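Long-range contacts in putative metal-sulfur cluster biosynthesis proteins YuaD (Bacillus subtilis, PDB 1ORU), which is of unknown function but carries a MOSC domain and may bind molybdenum and pyridoxal phosphate: residues E13-A18 and A96-S101; I69-I74 and R161-I166. All coordinates share one frame; numbering follows the deposited sequence.

Contact 1 (E13-A18 and A96-S101); sequences EGLYIA and ANVAVS
A classic beta bulge marks this antiparallel strand pair in the main mixed sheet of this MOSC-family protein: Glu-13 and Gly-14 on one strand both turn their backbone N toward the carbonyl of Ala-99 on the other. Gly-14 N makes the sound bond to Ala-99 O, 3.1 Å long with 160° at the hydrogen, whereas the bond from Glu-13 N to that same oxygen is weak, bent to 123°. Ala-99 N answers with a bond to Gly-14 O (2.9 Å), and Tyr-16 N bonds Asn-97 O (2.8 Å).

From the bulge itself, the Glu-13 side chain bends at chi2 (-72°), which carries the carboxylate alongside Ser-101. The serine hydroxyl OG donates to Glu-13 OE2 across 2.6 Å, meeting the oxygen on its anti side, a little out of the carboxylate plane.

Tyr-16 lays its ring along the partner strand with its CE2 edge against Ala-99 CB (3.7 Å), and its hydroxyl end lies over Gly-14, which has no side chain. On the opposite face Leu-15 and Val-98 run alongside each other off the sheet, Leu-15 CD2 to Val-98 CG2 4.0 Å.

Strand 30-33 covers that apolar pair through Leu-31 and Phe-33. Strand 26-28 continues the sheet beyond Leu-15 and Ile-17, while Val-98 bonds through its backbone to strand 69-73.

Contact 2 (I69-I74 and R161-I166); sequences ISIVSI and RGIVCI
Val-72 CG1 abuts the edge of the Arg-161 guanidinium, close to level with it and 4.0 Å from NH1. This arginine stands just ahead of an antiparallel strand pair in the main sheet of the MOSC domain. Its CB leaves the backbone away from strand 69-73; the chain then runs past the strand pair, and the turn at chi4 (-71°) swings NH1 in toward Val-72. NH2 is held by the carbonyl of Leu-94, and NH1 donates to a water that also bonds Ser-70 OG.

Two hydrogen-bonded pairs join the backbones. Ile-69 and Cys-165 exchange bonds both ways, as do Ile-71 and Ile-163, where Ile-71 N to Ile-163 O (2.9 Å) is nearly straight at 176°. Gly-162 brings its CA to 3.3 Å from Ile-71 O, a CA-H...O contact.

On the face shared by Ile-69, Ile-71, Ile-163 and Cys-165, Ile-71 CB meets Ile-163 CG1 at 4.0 Å. Leu-123 of strand 122-128 packs on Ile-71 and Cys-165. The extended Ile-71 chain, chi2 -180°, runs its CD1 alongside the thiol, ending 3.8 Å from Cys-165 SG.

Overall arrangement
From the N terminus, the long first strand supplies 13-18. The chain then passes through the short strands of residues 26-64 before entering 69-74, which leads into helix 74-84. It returns at 96-101, closing contact 1 across 77 intervening residues; contact 2 closes later, when 161-166 comes back after helices 133-142 and 149-156. The two closures therefore cross rather than nest. They lie about 9 Å apart, centre to centre, in one mixed sheet, where 98-101 runs parallel to 69-73 and probable backbone hydrogen bonds link Val-100 to Val-72 and Ile-74. The strand order 13-18, 96-101, 69-74, 161-166 thus ties the N-terminal strand to the late part of the domain.

Contact 1 (E13-A18 and A96-S101)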
loop_
_atom_site.group_PDB
_atom_site.type_symbol
_atom_site.label_atom_id
_atom_site.label_comp_id
_atom_site.label_asym_id
_atom_site.label_seq_id
_atom_site.Cartn_x
_atom_site.Cartn_y
_atom_site.Cartn_z
ATOM N N GLU A 13 11.929 -19.673 4.148
ATOM C CA GLU A 13 12.064 -21.132 4.112
ATOM C C GLU A 13 11.818 -21.703 2.727
ATOM O O GLU A 13 12.471 -22.667 2.324
ATOM C CB GLU A 13 11.083 -21.800 5.082
ATOM C CG GLU A 13 11.352 -21.564 6.549
ATOM C CD GLU A 13 12.577 -22.312 7.065
ATOM O OE1 GLU A 13 13.184 -23.098 6.302
ATOM O OE2 GLU A 13 12.926 -22.117 8.246
ATOM N N GLY A 14 10.869 -21.114 2.005
ATOM C CA GLY A 14 10.558 -21.604 0.678
ATOM C C GLY A 14 10.113 -20.530 -0.292
ATOM O O GLY A 14 9.547 -19.511 0.111
ATOM N N LEU A 15 10.388 -20.760 -1.572
ATOM C CA LEU A 15 10.013 -19.841 -2.643
ATOM C C LEU A 15 9.198 -20.670 -3.633
ATOM O O LEU A 15 9.520 -21.840 -3.877
ATOM C CB LEU A 15 11.260 -19.281 -3.327
ATOM C CG LEU A 15 12.256 -18.550 -2.425
ATOM C CD1 LEU A 15 13.453 -18.115 -3.263
ATOM C CD2 LEU A 15 11.586 -17.340 -1.759
ATOM N N TYR A 16 8.151 -20.079 -4.205
ATOM C CA TYR A 16 7.287 -20.815 -5.127
ATOM C C TYR A 16 6.738 -19.925 -6.238
ATOM O O TYR A 16 6.568 -18.718 -6.058
ATOM C CB TYR A 16 6.098 -21.406 -4.364
ATOM C CG TYR A 16 6.432 -21.980 -3.007
ATOM C CD1 TYR A 16 6.601 -23.351 -2.829
ATOM C CD2 TYR A 16 6.556 -21.149 -1.894
ATOM C CE1 TYR A 16 6.882 -23.879 -1.568
ATOM C CE2 TYR A 16 6.836 -21.663 -0.635
ATOM C CZ TYR A 16 6.997 -23.025 -0.476
ATOM O OH TYR A 16 7.267 -23.532 0.775
ATOM N N ILE A 17 6.432 -20.530 -7.380
ATOM C CA ILE A 17 5.892 -19.775 -8.498
ATOM C C ILE A 17 4.664 -20.458 -9.088
ATOM O O ILE A 17 4.549 -21.686 -9.054
ATOM C CB ILE A 17 6.941 -19.613 -9.619
ATOM C CG1 ILE A 17 6.445 -18.607 -10.659
ATOM C CG2 ILE A 17 7.202 -20.961 -10.285
ATOM C CD1 ILE A 17 7.455 -18.306 -11.753
ATOM N N ALA A 18 3.744 -19.652 -9.611
ATOM C CA ALA A 18 2.535 -20.158 -10.257
ATOM C C ALA A 18 2.817 -19.937 -11.739
ATOM O O ALA A 18 2.517 -18.873 -12.278
ATOM C CB ALA A 18 1.319 -19.347 -9.816
ATOM N N ALA A 96 1.085 -19.443 -2.102
ATOM C CA ALA A 96 2.116 -18.535 -1.604
ATOM C C ALA A 96 3.356 -18.533 -2.498
ATOM O O ALA A 96 3.677 -19.538 -3.131
ATOM C CB ALA A 96 2.505 -18.922 -0.184
ATOM N N ASN A 97 4.045 -17.396 -2.543
ATOM C CA ASN A 97 5.268 -17.264 -3.330
ATOM C C ASN A 97 6.461 -17.352 -2.392
ATOM O O ASN A 97 7.562 -17.720 -2.796
ATOM C CB ASN A 97 5.296 -15.926 -4.061
ATOM C CG ASN A 97 4.190 -15.804 -5.078
ATOM O OD1 ASN A 97 4.121 -16.585 -6.035
ATOM N ND2 ASN A 97 3.308 -14.837 -4.878
ATOM N N VAL A 98 6.234 -16.992 -1.135
ATOM C CA VAL A 98 7.284 -17.048 -0.133
ATOM C C VAL A 98 6.714 -17.576 1.175
ATOM O O VAL A 98 5.658 -17.136 1.637
ATOM C CB VAL A 98 7.898 -15.648 0.144
ATOM C CG1 VAL A 98 9.079 -15.777 1.112
ATOM C CG2 VAL A 98 8.348 -15.006 -1.159
ATOM N N ALA A 99 7.405 -18.545 1.754
ATOM C CA ALA A 99 6.995 -19.096 3.031
ATOM C C ALA A 99 8.130 -18.717 3.967
ATOM O O ALA A 99 9.278 -19.111 3.755
ATOM C CB ALA A 99 6.847 -20.613 2.942
ATOM N N VAL A 100 7.819 -17.931 4.991
ATOM C CA VAL A 100 8.837 -17.499 5.937
ATOM C C VAL A 100 8.716 -18.206 7.278
ATOM O O VAL A 100 7.660 -18.744 7.612
ATOM C CB VAL A 100 8.757 -15.974 6.189
ATOM C CG1 VAL A 100 8.920 -15.223 4.874
ATOM C CG2 VAL A 100 7.434 -15.617 6.853
ATOM N N SER A 101 9.817 -18.227 8.026
ATOM C CA SER A 101 9.821 -18.817 9.361
ATOM C C SER A 101 10.354 -17.726 10.281
ATOM O O SER A 101 11.068 -16.816 9.835
ATOM C CB SER A 101 10.699 -20.080 9.431
ATOM O OG SER A 101 12.077 -19.811 9.235
#

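Contact 2 (I69-I74 and R161-I166)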
loop_
_atom_site.group_PDB
_atom_site.type_symbol
_atom_site.label_atom_id
_atom_site.label_comp_id
_atom_site.label_asym_id
_atom_site.label_seq_id
_atom_site.Cartn_x
_atom_site.Cartn_y
_atom_site.Cartn_z
ATOM N N ILE A 69 2.985 -10.199 -4.719
ATOM C CA ILE A 69 3.660 -11.303 -4.041
ATOM C C ILE A 69 2.857 -11.729 -2.820
ATOM O O ILE A 69 2.415 -10.891 -2.035
ATOM C CB ILE A 69 5.078 -10.884 -3.564
ATOM C CG1 ILE A 69 5.924 -10.417 -4.754
ATOM C CG2 ILE A 69 5.761 -12.054 -2.861
ATOM C CD1 ILE A 69 6.287 -11.523 -5.739
ATOM N N SER A 70 2.670 -13.035 -2.664
ATOM C CA SER A 70 1.921 -13.565 -1.537
ATOM C C SER A 70 2.877 -14.237 -0.563
ATOM O O SER A 70 3.712 -15.046 -0.972
ATOM C CB SER A 70 0.886 -14.576 -2.031
ATOM O OG SER A 70 0.177 -15.137 -0.946
ATOM N N ILE A 71 2.755 -13.899 0.720
ATOM C CA ILE A 71 3.625 -14.474 1.744
ATOM C C ILE A 71 2.852 -15.109 2.903
ATOM O O ILE A 71 1.846 -14.567 3.363
ATOM C CB ILE A 71 4.558 -13.407 2.367
ATOM C CG1 ILE A 71 5.304 -12.643 1.271
ATOM C CG2 ILE A 71 5.546 -14.077 3.319
ATOM C CD1 ILE A 71 6.246 -11.580 1.818
ATOM N N VAL A 72 3.330 -16.262 3.363
ATOM C CA VAL A 72 2.729 -16.949 4.507
ATOM C C VAL A 72 3.877 -17.371 5.417
ATOM O O VAL A 72 5.014 -17.503 4.968
ATOM C CB VAL A 72 1.933 -18.226 4.100
ATOM C CG1 VAL A 72 0.805 -17.860 3.157
ATOM C CG2 VAL A 72 2.856 -19.260 3.463
ATOM N N SER A 73 3.595 -17.574 6.695
ATOM C CA SER A 73 4.644 -18.008 7.595
ATOM C C SER A 73 4.365 -19.461 7.958
ATOM O O SER A 73 3.205 -19.875 8.065
ATOM C CB SER A 73 4.687 -17.136 8.851
ATOM O OG SER A 73 3.835 -17.629 9.864
ATOM N N ILE A 74 5.430 -20.236 8.117
ATOM C CA ILE A 74 5.303 -21.645 8.476
ATOM C C ILE A 74 4.527 -21.759 9.787
ATOM O O ILE A 74 3.668 -22.633 9.937
ATOM C CB ILE A 74 6.694 -22.303 8.662
ATOM C CG1 ILE A 74 7.458 -22.307 7.330
ATOM C CG2 ILE A 74 6.539 -23.716 9.229
ATOM C CD1 ILE A 74 6.750 -23.038 6.205
ATOM N N ARG A 161 -3.669 -15.845 7.692
ATOM C CA ARG A 161 -3.499 -16.374 6.349
ATOM C C ARG A 161 -2.367 -15.693 5.577
ATOM O O ARG A 161 -2.169 -15.962 4.394
ATOM C CB ARG A 161 -4.819 -16.273 5.576
ATOM C CG ARG A 161 -4.846 -17.072 4.277
ATOM C CD ARG A 161 -5.162 -16.166 3.112
ATOM N NE ARG A 161 -5.179 -16.855 1.823
ATOM C CZ ARG A 161 -4.107 -17.328 1.193
ATOM N NH1 ARG A 161 -2.892 -17.204 1.726
ATOM N NH2 ARG A 161 -4.247 -17.901 0.005
ATOM N N GLY A 162 -1.620 -14.818 6.242
ATOM C CA GLY A 162 -0.513 -14.153 5.571
ATOM C C GLY A 162 -0.808 -12.775 5.002
ATOM O O GLY A 162 -1.876 -12.205 5.231
ATOM N N ILE A 163 0.143 -12.256 4.230
ATOM C CA ILE A 163 0.034 -10.929 3.636
ATOM C C ILE A 163 0.354 -10.925 2.146
ATOM O O ILE A 163 0.815 -11.925 1.585
ATOM C CB ILE A 163 1.023 -9.957 4.319
ATOM C CG1 ILE A 163 2.466 -10.433 4.067
ATOM C CG2 ILE A 163 0.740 -9.894 5.815
ATOM C CD1 ILE A 163 3.553 -9.575 4.704
ATOM N N VAL A 164 0.087 -9.789 1.511
ATOM C CA VAL A 164 0.404 -9.597 0.102
ATOM C C VAL A 164 1.317 -8.382 0.041
ATOM O O VAL A 164 1.224 -7.489 0.888
ATOM C CB VAL A 164 -0.851 -9.359 -0.768
ATOM C CG1 VAL A 164 -1.567 -10.680 -1.003
ATOM C CG2 VAL A 164 -1.782 -8.364 -0.095
ATOM N N CYS A 165 2.198 -8.354 -0.955
ATOM C CA CYS A 165 3.157 -7.267 -1.117
ATOM C C CYS A 165 3.350 -6.833 -2.562
ATOM O O CYS A 165 2.999 -7.545 -3.497
ATOM C CB CYS A 165 4.546 -7.687 -0.608
ATOM S SG CYS A 165 4.678 -8.208 1.109
ATOM N N ILE A 166 3.942 -5.653 -2.715
ATOM C CA ILE A 166 4.294 -5.097 -4.016
ATOM C C ILE A 166 5.818 -5.180 -4.016
ATOM O O ILE A 166 6.431 -5.111 -2.949
ATOM C CB ILE A 166 3.877 -3.610 -4.117
ATOM C CG1 ILE A 166 2.391 -3.508 -4.464
ATOM C CG2 ILE A 166 4.748 -2.881 -5.131
ATOM C CD1 ILE A 166 1.854 -2.077 -4.359
HETATM O O HOH W 1 -0.669 -17.345 -0.162
HETATM O O HOH W 2 -0.852 -14.733 2.068
#